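Local coordinates for carboxynorspermidine decarboxylase (Campylobacter jejuni subsp. jejuni 81116, PDB 3N29), which catalyses, with pyridoxal 5'-phosphate as cofactor, the decarboxylation of carboxynorspermidine to norspermidine, at residues A[136-144]-A[180-191]; A[275-286]-A[366-377]. All coordinates share one frame; numbering follows the deposited sequence.

In the fold
The chain starts with strand 46-50 of the mixed sheet, then builds the eight-stranded beta/alpha-barrel, where interaction 1 forms: the end of strand 135-138 and the start of helix 141-147 meet the long loop between strands 155-159 and 198-200, closing a loop of 35 residues. Strand 279-290 returns to the mixed sheet, beside strand 46-50, and interaction 2 closes a second loop, of 79 residues, when strand 369-372 comes back beside it. The two loops lie in series, neither nested nor crossed. The centres of the two contacts are about 42 Å apart, yet each lies near a bound ligand: the side chain of L181 is about 6 Å from pyridoxal phosphate, that of H377 about 6 Å from norspermidine.

Interaction 1: residues A[136-144]-A[180-191]; sequences IVFNSLAQF and RLGIRAKDFENV
L141 and V191 meet tip to tip, CD1 of the leucine lying 3.6 Å from CG2 of the valine. The same L141 CD1 also rests against the backbone oxygen of D187, while on the other branch L141 CD2 comes 4.1 Å from I183 CD1; these two side chains cross at about a right angle. I183 lies against the bend that leads into the helix. With its CG1 turned to the side opposite the carbonyl carbon (chi1 -57°), it places that atom 3.4 Å from N139 O, and CD1 continues along the backbone of S140. The polar part lies next door: one water donates to N139 O and to G182 O, at 2.8 Å each, and so ties the two backbones together. The side chain of N139 is buried against the backbone of residues 180-182.

All this sits where strand 135-138, the fourth of the eight parallel strands of the beta/alpha-barrel, gives way to helix 141-147, so the long loop before strand 198-200 is laid over a strand-to-helix junction. S140 is the N-cap of that helix, its OG accepting from Q143 N at 3.1 Å and 161°; the same hydroxyl is hydrogen-bonded to D287 of the second subunit. A type II turn from F188 to V191 swings the valine round to L141, and F188 is itself held by the rings of W226 and F223, the latter edge-to-face. At the start of 180-191, L181 CD2 lies over the centre of the R180 guanidinium, which donates to the backbone oxygens of G346 and L350 of the second subunit.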
loop_
_atom_site.group_PDB
_atom_site.type_symbol
_atom_site.label_atom_id
_atom_site.label_comp_id
_atom_site.label_asym_id
_atom_site.label_seq_id
_atom_site.Cartn_x
_atom_site.Cartn_y
_atom_site.Cartn_z
ATOM N N ILE A 136 -15.080 15.522 19.203
ATOM C CA ILE A 136 -14.541 15.895 17.915
ATOM C C ILE A 136 -13.371 16.867 18.118
ATOM O O ILE A 136 -13.480 17.879 18.815
ATOM C CB ILE A 136 -15.606 16.461 17.002
ATOM C CG1 ILE A 136 -16.634 15.370 16.623
ATOM C CG2 ILE A 136 -14.981 16.968 15.624
ATOM C CD1 ILE A 136 -17.939 15.981 15.910
ATOM N N VAL A 137 -12.239 16.586 17.467
ATOM C CA VAL A 137 -11.059 17.415 17.656
ATOM C C VAL A 137 -10.743 17.989 16.328
ATOM O O VAL A 137 -10.609 17.228 15.324
ATOM C CB VAL A 137 -9.853 16.655 18.168
ATOM C CG1 VAL A 137 -8.565 17.512 18.095
ATOM C CG2 VAL A 137 -10.117 16.159 19.574
ATOM N N PHE A 138 -10.678 19.310 16.296
ATOM C CA PHE A 138 -10.312 20.000 15.049
ATOM C C PHE A 138 -8.814 20.274 14.915
ATOM O O PHE A 138 -8.079 20.456 15.890
ATOM C CB PHE A 138 -11.094 21.303 14.920
ATOM C CG PHE A 138 -12.617 21.122 14.893
ATOM C CD1 PHE A 138 -13.255 20.612 13.772
ATOM C CD2 PHE A 138 -13.396 21.424 16.066
ATOM C CE1 PHE A 138 -14.632 20.443 13.761
ATOM C CE2 PHE A 138 -14.742 21.243 16.057
ATOM C CZ PHE A 138 -15.378 20.768 14.884
ATOM N N ASN A 139 -8.374 20.328 13.664
ATOM C CA ASN A 139 -6.984 20.576 13.317
ATOM C C ASN A 139 -6.591 22.080 13.173
ATOM O O ASN A 139 -5.443 22.408 13.213
ATOM C CB ASN A 139 -6.615 19.838 12.011
ATOM C CG ASN A 139 -5.152 19.898 11.729
ATOM O OD1 ASN A 139 -4.714 20.565 10.758
ATOM N ND2 ASN A 139 -4.367 19.269 12.607
ATOM N N SER A 140 -7.561 22.977 13.011
ATOM C CA SER A 140 -7.311 24.372 12.841
ATOM C C SER A 140 -8.541 25.166 13.365
ATOM O O SER A 140 -9.642 24.630 13.446
ATOM C CB SER A 140 -7.131 24.656 11.346
ATOM O OG SER A 140 -8.403 24.540 10.663
ATOM N N LEU A 141 -8.350 26.463 13.574
ATOM C CA LEU A 141 -9.445 27.339 14.022
ATOM C C LEU A 141 -10.529 27.465 12.958
ATOM O O LEU A 141 -11.717 27.478 13.288
ATOM C CB LEU A 141 -8.900 28.718 14.387
ATOM C CG LEU A 141 -8.028 28.724 15.637
ATOM C CD1 LEU A 141 -7.538 30.177 15.932
ATOM C CD2 LEU A 141 -8.806 28.137 16.823
ATOM N N ALA A 142 -10.103 27.550 11.679
ATOM C CA ALA A 142 -11.026 27.632 10.534
ATOM C C ALA A 142 -11.970 26.423 10.513
ATOM O O ALA A 142 -13.191 26.585 10.387
ATOM C CB ALA A 142 -10.275 27.766 9.211
ATOM N N GLN A 143 -11.429 25.226 10.698
ATOM C CA GLN A 143 -12.249 24.025 10.659
ATOM C C GLN A 143 -13.222 24.033 11.862
ATOM O O GLN A 143 -14.415 23.776 11.698
ATOM C CB GLN A 143 -11.365 22.784 10.663
ATOM C CG GLN A 143 -10.739 22.458 9.328
ATOM C CD GLN A 143 -11.443 21.322 8.672
ATOM O OE1 GLN A 143 -11.890 21.397 7.526
ATOM N NE2 GLN A 143 -11.572 20.277 9.399
ATOM N N PHE A 144 -12.717 24.418 13.027
ATOM C CA PHE A 144 -13.557 24.565 14.209
ATOM C C PHE A 144 -14.676 25.597 13.921
ATOM O O PHE A 144 -15.873 25.318 14.126
ATOM C CB PHE A 144 -12.709 24.961 15.392
ATOM C CG PHE A 144 -13.444 25.583 16.516
ATOM C CD1 PHE A 144 -14.639 25.034 17.012
ATOM C CD2 PHE A 144 -12.928 26.722 17.126
ATOM C CE1 PHE A 144 -15.318 25.678 18.084
ATOM C CE2 PHE A 144 -13.581 27.350 18.191
ATOM C CZ PHE A 144 -14.767 26.818 18.669
ATOM N N ARG A 180 1.634 20.243 9.336
ATOM C CA ARG A 180 0.300 20.664 9.130
ATOM C C ARG A 180 -0.580 20.237 10.243
ATOM O O ARG A 180 -1.730 20.556 10.200
ATOM C CB ARG A 180 -0.260 20.098 7.794
ATOM C CG ARG A 180 -0.606 18.639 7.886
ATOM C CD ARG A 180 -0.633 18.006 6.493
ATOM N NE ARG A 180 -1.243 16.693 6.555
ATOM C CZ ARG A 180 -0.645 15.611 7.033
ATOM N NH1 ARG A 180 0.584 15.698 7.497
ATOM N NH2 ARG A 180 -1.287 14.465 7.042
ATOM N N LEU A 181 -0.069 19.501 11.242
ATOM C CA LEU A 181 -0.938 18.906 12.278
ATOM C C LEU A 181 -0.886 19.743 13.548
ATOM O O LEU A 181 0.184 19.996 14.136
ATOM C CB LEU A 181 -0.548 17.478 12.566
ATOM C CG LEU A 181 -0.473 16.547 11.341
ATOM C CD1 LEU A 181 0.194 15.194 11.676
ATOM C CD2 LEU A 181 -1.835 16.371 10.790
ATOM N N GLY A 182 -2.079 20.168 13.941
ATOM C CA GLY A 182 -2.303 21.051 15.082
ATOM C C GLY A 182 -2.091 22.531 14.839
ATOM O O GLY A 182 -1.494 22.961 13.855
ATOM N N ILE A 183 -2.513 23.299 15.843
ATOM C CA ILE A 183 -2.404 24.737 15.916
ATOM C C ILE A 183 -1.218 25.100 16.868
ATOM O O ILE A 183 -1.081 24.482 17.970
ATOM C CB ILE A 183 -3.784 25.252 16.508
ATOM C CG1 ILE A 183 -4.976 24.789 15.643
ATOM C CG2 ILE A 183 -3.846 26.760 16.700
ATOM C CD1 ILE A 183 -6.300 24.905 16.429
ATOM N N ARG A 184 -0.352 26.043 16.461
ATOM C CA ARG A 184 0.807 26.455 17.248
ATOM C C ARG A 184 0.289 27.410 18.339
ATOM O O ARG A 184 -0.784 28.029 18.195
ATOM C CB ARG A 184 1.894 27.096 16.391
ATOM C CG ARG A 184 2.554 26.136 15.449
ATOM C CD ARG A 184 3.597 26.819 14.556
ATOM N NE ARG A 184 2.946 27.770 13.666
ATOM C CZ ARG A 184 3.592 28.730 12.988
ATOM N NH1 ARG A 184 4.911 28.834 13.044
ATOM N NH2 ARG A 184 2.920 29.556 12.203
ATOM N N ALA A 185 0.996 27.456 19.450
ATOM C CA ALA A 185 0.466 28.154 20.670
ATOM C C ALA A 185 0.180 29.655 20.430
ATOM O O ALA A 185 -0.766 30.214 20.955
ATOM C CB ALA A 185 1.431 27.974 21.836
ATOM N N LYS A 186 0.949 30.292 19.575
ATOM C CA LYS A 186 0.752 31.716 19.283
ATOM C C LYS A 186 -0.614 32.009 18.637
ATOM O O LYS A 186 -1.185 33.119 18.772
ATOM C CB LYS A 186 1.862 32.214 18.367
ATOM C CG LYS A 186 1.800 31.631 16.925
ATOM C CD LYS A 186 3.052 32.048 16.177
ATOM C CE LYS A 186 2.966 31.911 14.706
ATOM N NZ LYS A 186 3.957 32.911 14.117
ATOM N N ASP A 187 -1.164 31.009 17.950
ATOM C CA ASP A 187 -2.443 31.190 17.340
ATOM C C ASP A 187 -3.607 30.976 18.317
ATOM O O ASP A 187 -4.739 31.214 17.959
ATOM C CB ASP A 187 -2.537 30.283 16.127
ATOM C CG ASP A 187 -1.607 30.727 15.025
ATOM O OD1 ASP A 187 -1.101 31.889 15.024
ATOM O OD2 ASP A 187 -1.343 29.901 14.170
ATOM N N PHE A 188 -3.316 30.597 19.555
ATOM C CA PHE A 188 -4.350 30.568 20.603
ATOM C C PHE A 188 -4.593 31.926 21.213
ATOM O O PHE A 188 -5.598 32.136 21.891
ATOM C CB PHE A 188 -3.989 29.578 21.713
ATOM C CG PHE A 188 -4.351 28.161 21.400
ATOM C CD1 PHE A 188 -5.294 27.498 22.134
ATOM C CD2 PHE A 188 -3.740 27.492 20.342
ATOM C CE1 PHE A 188 -5.634 26.196 21.826
ATOM C CE2 PHE A 188 -4.078 26.168 20.041
ATOM C CZ PHE A 188 -5.030 25.539 20.780
ATOM N N GLU A 189 -3.687 32.863 20.982
ATOM C CA GLU A 189 -3.730 34.088 21.760
ATOM C C GLU A 189 -4.970 34.896 21.364
ATOM O O GLU A 189 -5.278 35.057 20.169
ATOM C CB GLU A 189 -2.452 34.855 21.579
ATOM C CG GLU A 189 -1.271 34.157 22.231
ATOM C CD GLU A 189 -1.176 34.380 23.766
ATOM O OE1 GLU A 189 -0.215 33.840 24.377
ATOM O OE2 GLU A 189 -2.043 35.082 24.372
ATOM N N ASN A 190 -5.759 35.280 22.366
ATOM C CA ASN A 190 -6.941 36.111 22.128
ATOM C C ASN A 190 -8.019 35.426 21.251
ATOM O O ASN A 190 -8.805 36.097 20.567
ATOM C CB ASN A 190 -6.503 37.442 21.501
ATOM C CG ASN A 190 -5.691 38.314 22.471
ATOM O OD1 ASN A 190 -6.122 38.608 23.607
ATOM N ND2 ASN A 190 -4.522 38.747 22.018
ATOM N N VAL A 191 -8.036 34.091 21.241
ATOM C CA VAL A 191 -9.109 33.374 20.549
ATOM C C VAL A 191 -10.120 33.006 21.641
ATOM O O VAL A 191 -9.743 32.602 22.748
ATOM C CB VAL A 191 -8.598 32.116 19.785
ATOM C CG1 VAL A 191 -9.747 31.291 19.302
ATOM C CG2 VAL A 191 -7.704 32.544 18.588
HETATM O O HOH W 1 -3.387 23.929 12.013
#

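Interaction 2: residues A[275-286]-A[366-377]; sequences GWQTGNLVASVV and IGDKIVFLDQIH
Strands 279-286 and 369-372 pair antiparallel, 149° apart in direction, with L281–F372 and A283–I370 as hydrogen-bonded pairs and V282–V371 and S284–K369 as non-hydrogen-bonded ones; the ladder is prolonged by V285 with D368 and G367 at one end and by G279 O with Q375 N at the other. On the face carrying A283, I370 and F372, the side chains of V285 and I370 cross, with V285 CG2 3.7 Å from I370 CG1, and these side chains pack on L298 of the next strand. On the other face, V371 CG1 lies 3.5 Å from N280 CB. Further along, a water is shared by S284 OG, G367 O and K369 NZ; the lysine chain bends to get there, and its amine also bonds E40 O, as the serine does T44.

Toward the 275-278 turn, side chains join the backbone pairing. N280 OD1 takes the D374 N-H in its carbonyl plane at 3.1 Å, while its ND2 bonds Y39. D374, at positive phi, has its CG opposite the backbone N (chi1 -170°), which sends the carboxylate back to the turn. There OD1 accepts from Q277 N at 2.8 Å, a donor lying well above the carboxylate plane, and from a water at 2.6 Å that also bridges G275 O and I376 N. D374 OD2 sits 3.4 Å above one face of the W276 ring, toward its rim near CZ3 and CE3, the two planes 81° apart. I376 CG1 presses tightly on G279 CA, 3.4 Å away, where no side chain intervenes. Bonded through both side chain and backbone N, D374 probably helps fix the path of the chain toward Y378, which touches both cofactor and norspermidine.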
loop_
_atom_site.group_PDB
_atom_site.type_symbol
_atom_site.label_atom_id
_atom_site.label_comp_id
_atom_site.label_asym_id
_atom_site.label_seq_id
_atom_site.Cartn_x
_atom_site.Cartn_y
_atom_site.Cartn_z
ATOM N N GLY A 275 -1.838 -3.773 19.582
ATOM C CA GLY A 275 -1.505 -4.858 18.691
ATOM C C GLY A 275 -0.113 -5.436 18.783
ATOM O O GLY A 275 0.182 -6.379 18.135
ATOM N N TRP A 276 0.712 -4.870 19.632
ATOM C CA TRP A 276 2.108 -5.182 19.707
ATOM C C TRP A 276 2.334 -6.631 20.096
ATOM O O TRP A 276 1.960 -7.052 21.153
ATOM C CB TRP A 276 2.812 -4.240 20.719
ATOM C CG TRP A 276 4.238 -4.531 20.936
ATOM C CD1 TRP A 276 4.779 -5.191 21.974
ATOM C CD2 TRP A 276 5.313 -4.207 20.077
ATOM N NE1 TRP A 276 6.107 -5.310 21.823
ATOM C CE2 TRP A 276 6.467 -4.700 20.662
ATOM C CE3 TRP A 276 5.409 -3.557 18.854
ATOM C CZ2 TRP A 276 7.698 -4.562 20.071
ATOM C CZ3 TRP A 276 6.624 -3.415 18.284
ATOM C CH2 TRP A 276 7.755 -3.909 18.891
ATOM N N GLN A 277 3.001 -7.345 19.211
ATOM C CA GLN A 277 3.328 -8.732 19.400
ATOM C C GLN A 277 2.094 -9.595 19.730
ATOM O O GLN A 277 2.163 -10.463 20.532
ATOM C CB GLN A 277 4.451 -8.907 20.414
ATOM C CG GLN A 277 5.685 -8.216 19.993
ATOM C CD GLN A 277 6.885 -8.439 20.848
ATOM O OE1 GLN A 277 6.801 -8.876 21.961
ATOM N NE2 GLN A 277 8.021 -8.097 20.316
ATOM N N THR A 278 0.979 -9.303 19.105
ATOM C CA THR A 278 -0.206 -10.124 19.240
ATOM C C THR A 278 -0.378 -11.205 18.177
ATOM O O THR A 278 -1.226 -11.999 18.284
ATOM C CB THR A 278 -1.486 -9.273 19.288
ATOM O OG1 THR A 278 -1.661 -8.572 18.073
ATOM C CG2 THR A 278 -1.420 -8.309 20.398
ATOM N N GLY A 279 0.385 -11.172 17.107
ATOM C CA GLY A 279 0.169 -12.123 16.040
ATOM C C GLY A 279 1.170 -12.130 14.913
ATOM O O GLY A 279 1.962 -11.254 14.817
ATOM N N ASN A 280 1.049 -13.102 14.034
ATOM C CA ASN A 280 1.978 -13.306 12.950
ATOM C C ASN A 280 1.352 -13.478 11.599
ATOM O O ASN A 280 0.224 -13.753 11.519
ATOM C CB ASN A 280 2.870 -14.501 13.266
ATOM C CG ASN A 280 3.415 -14.453 14.668
ATOM O OD1 ASN A 280 3.857 -13.450 15.107
ATOM N ND2 ASN A 280 3.379 -15.553 15.346
ATOM N N LEU A 281 2.122 -13.278 10.541
ATOM C CA LEU A 281 1.692 -13.607 9.271
ATOM C C LEU A 281 2.345 -14.915 8.829
ATOM O O LEU A 281 3.596 -15.015 8.791
ATOM C CB LEU A 281 2.025 -12.463 8.317
ATOM C CG LEU A 281 1.922 -12.678 6.811
ATOM C CD1 LEU A 281 0.522 -12.994 6.407
ATOM C CD2 LEU A 281 2.522 -11.452 5.999
ATOM N N VAL A 282 1.520 -15.925 8.471
ATOM C CA VAL A 282 1.960 -17.252 8.179
ATOM C C VAL A 282 1.861 -17.512 6.708
ATOM O O VAL A 282 0.805 -17.248 6.116
ATOM C CB VAL A 282 1.122 -18.311 8.961
ATOM C CG1 VAL A 282 1.714 -19.708 8.610
ATOM C CG2 VAL A 282 1.191 -17.971 10.451
ATOM N N ALA A 283 2.927 -17.976 6.085
ATOM C CA ALA A 283 2.966 -18.156 4.636
ATOM C C ALA A 283 3.569 -19.504 4.400
ATOM O O ALA A 283 4.162 -20.101 5.330
ATOM C CB ALA A 283 3.860 -17.041 4.027
ATOM N N SER A 284 3.422 -20.034 3.208
ATOM C CA SER A 284 4.078 -21.261 2.847
ATOM C C SER A 284 5.179 -21.030 1.808
ATOM O O SER A 284 5.027 -20.165 0.938
ATOM C CB SER A 284 3.022 -22.225 2.195
ATOM O OG SER A 284 2.032 -22.606 3.193
ATOM N N VAL A 285 6.208 -21.857 1.882
ATOM C CA VAL A 285 7.144 -22.087 0.770
ATOM C C VAL A 285 6.475 -22.780 -0.400
ATOM O O VAL A 285 6.152 -23.941 -0.317
ATOM C CB VAL A 285 8.420 -22.824 1.256
ATOM C CG1 VAL A 285 9.463 -22.948 0.107
ATOM C CG2 VAL A 285 8.994 -22.157 2.593
ATOM N N VAL A 286 6.316 -22.077 -1.517
ATOM C CA VAL A 286 5.778 -22.609 -2.708
ATOM C C VAL A 286 6.838 -23.194 -3.629
ATOM O O VAL A 286 6.615 -24.192 -4.293
ATOM C CB VAL A 286 4.956 -21.555 -3.458
ATOM C CG1 VAL A 286 4.327 -22.138 -4.767
ATOM C CG2 VAL A 286 3.853 -20.998 -2.467
ATOM N N ILE A 366 9.628 -27.294 0.242
ATOM C CA ILE A 366 8.359 -26.860 -0.290
ATOM C C ILE A 366 7.246 -27.341 0.644
ATOM O O ILE A 366 7.221 -28.492 1.044
ATOM C CB ILE A 366 8.138 -27.346 -1.737
ATOM C CG1 ILE A 366 9.149 -26.593 -2.651
ATOM C CG2 ILE A 366 6.673 -27.163 -2.114
ATOM C CD1 ILE A 366 9.289 -27.070 -4.129
ATOM N N GLY A 367 6.377 -26.436 1.033
ATOM C CA GLY A 367 5.269 -26.752 1.890
ATOM C C GLY A 367 5.517 -26.315 3.320
ATOM O O GLY A 367 4.566 -26.164 4.098
ATOM N N ASP A 368 6.775 -26.105 3.682
ATOM C CA ASP A 368 7.055 -25.542 4.994
ATOM C C ASP A 368 6.362 -24.186 5.249
ATOM O O ASP A 368 6.115 -23.390 4.339
ATOM C CB ASP A 368 8.541 -25.381 5.238
ATOM C CG ASP A 368 9.271 -26.680 5.446
ATOM O OD1 ASP A 368 8.634 -27.744 5.532
ATOM O OD2 ASP A 368 10.527 -26.620 5.428
ATOM N N LYS A 369 6.037 -23.935 6.516
ATOM C CA LYS A 369 5.373 -22.699 6.895
ATOM C C LYS A 369 6.482 -21.753 7.414
ATOM O O LYS A 369 7.324 -22.166 8.279
ATOM C CB LYS A 369 4.372 -22.946 7.993
ATOM C CG LYS A 369 3.282 -23.967 7.670
ATOM C CD LYS A 369 2.193 -23.337 6.878
ATOM C CE LYS A 369 0.897 -24.048 7.019
ATOM N NZ LYS A 369 0.972 -25.429 6.482
ATOM N N ILE A 370 6.459 -20.514 6.919
ATOM C CA ILE A 370 7.320 -19.388 7.376
ATOM C C ILE A 370 6.437 -18.417 8.160
ATOM O O ILE A 370 5.335 -17.986 7.686
ATOM C CB ILE A 370 7.909 -18.661 6.239
ATOM C CG1 ILE A 370 8.679 -19.638 5.316
ATOM C CG2 ILE A 370 8.685 -17.439 6.713
ATOM C CD1 ILE A 370 10.040 -20.101 5.980
ATOM N N VAL A 371 6.836 -18.137 9.393
ATOM C CA VAL A 371 6.033 -17.337 10.314
ATOM C C VAL A 371 6.741 -15.981 10.512
ATOM O O VAL A 371 7.821 -15.878 11.156
ATOM C CB VAL A 371 5.827 -18.091 11.655
ATOM C CG1 VAL A 371 5.005 -17.251 12.681
ATOM C CG2 VAL A 371 5.191 -19.455 11.371
ATOM N N PHE A 372 6.187 -14.945 9.911
ATOM C CA PHE A 372 6.668 -13.570 10.072
ATOM C C PHE A 372 6.072 -12.998 11.381
ATOM O O PHE A 372 4.824 -12.876 11.567
ATOM C CB PHE A 372 6.290 -12.702 8.866
ATOM C CG PHE A 372 7.010 -13.082 7.606
ATOM C CD1 PHE A 372 8.322 -12.732 7.432
ATOM C CD2 PHE A 372 6.394 -13.839 6.665
ATOM C CE1 PHE A 372 9.006 -13.142 6.225
ATOM C CE2 PHE A 372 7.049 -14.290 5.509
ATOM C CZ PHE A 372 8.354 -13.915 5.298
ATOM N N LEU A 373 6.980 -12.604 12.257
ATOM C CA LEU A 373 6.602 -12.239 13.648
ATOM C C LEU A 373 6.043 -10.813 13.718
ATOM O O LEU A 373 6.581 -9.892 13.060
ATOM C CB LEU A 373 7.831 -12.376 14.582
ATOM C CG LEU A 373 8.349 -13.816 14.716
ATOM C CD1 LEU A 373 9.613 -13.821 15.671
ATOM C CD2 LEU A 373 7.279 -14.769 15.285
ATOM N N ASP A 374 5.002 -10.620 14.537
ATOM C CA ASP A 374 4.502 -9.283 14.897
ATOM C C ASP A 374 3.983 -8.535 13.722
ATOM O O ASP A 374 4.483 -7.443 13.357
ATOM C CB ASP A 374 5.568 -8.467 15.623
ATOM C CG ASP A 374 5.013 -7.190 16.226
ATOM O OD1 ASP A 374 3.775 -7.162 16.529
ATOM O OD2 ASP A 374 5.838 -6.239 16.449
ATOM N N GLN A 375 2.969 -9.106 13.101
ATOM C CA GLN A 375 2.411 -8.593 11.884
ATOM C C GLN A 375 0.908 -8.269 11.923
ATOM O O GLN A 375 0.243 -8.327 10.879
ATOM C CB GLN A 375 2.731 -9.539 10.727
ATOM C CG GLN A 375 4.248 -9.688 10.409
ATOM C CD GLN A 375 4.884 -8.443 9.966
ATOM O OE1 GLN A 375 6.068 -8.183 10.254
ATOM N NE2 GLN A 375 4.118 -7.606 9.383
ATOM N N ILE A 376 0.387 -7.898 13.065
ATOM C CA ILE A 376 -1.014 -7.535 13.145
ATOM C C ILE A 376 -1.230 -6.028 13.118
ATOM O O ILE A 376 -2.277 -5.600 12.676
ATOM C CB ILE A 376 -1.783 -8.178 14.376
ATOM C CG1 ILE A 376 -1.489 -9.666 14.443
ATOM C CG2 ILE A 376 -3.283 -7.913 14.217
ATOM C CD1 ILE A 376 -2.027 -10.530 13.258
ATOM N N HIS A 377 -0.258 -5.224 13.574
ATOM C CA HIS A 377 -0.443 -3.733 13.635
ATOM C C HIS A 377 0.240 -3.103 12.429
ATOM O O HIS A 377 1.260 -3.632 11.983
ATOM C CB HIS A 377 0.111 -3.192 14.955
ATOM C CG HIS A 377 1.601 -3.345 15.118
ATOM N ND1 HIS A 377 2.195 -4.429 15.716
ATOM C CD2 HIS A 377 2.615 -2.500 14.792
ATOM C CE1 HIS A 377 3.510 -4.254 15.746
ATOM N NE2 HIS A 377 3.786 -3.108 15.146
HETATM O O HOH W 2 1.315 -7.915 15.919
HETATM O O HOH W 3 8.341 -7.065 17.564
HETATM O O HOH W 4 2.131 -25.358 3.998
#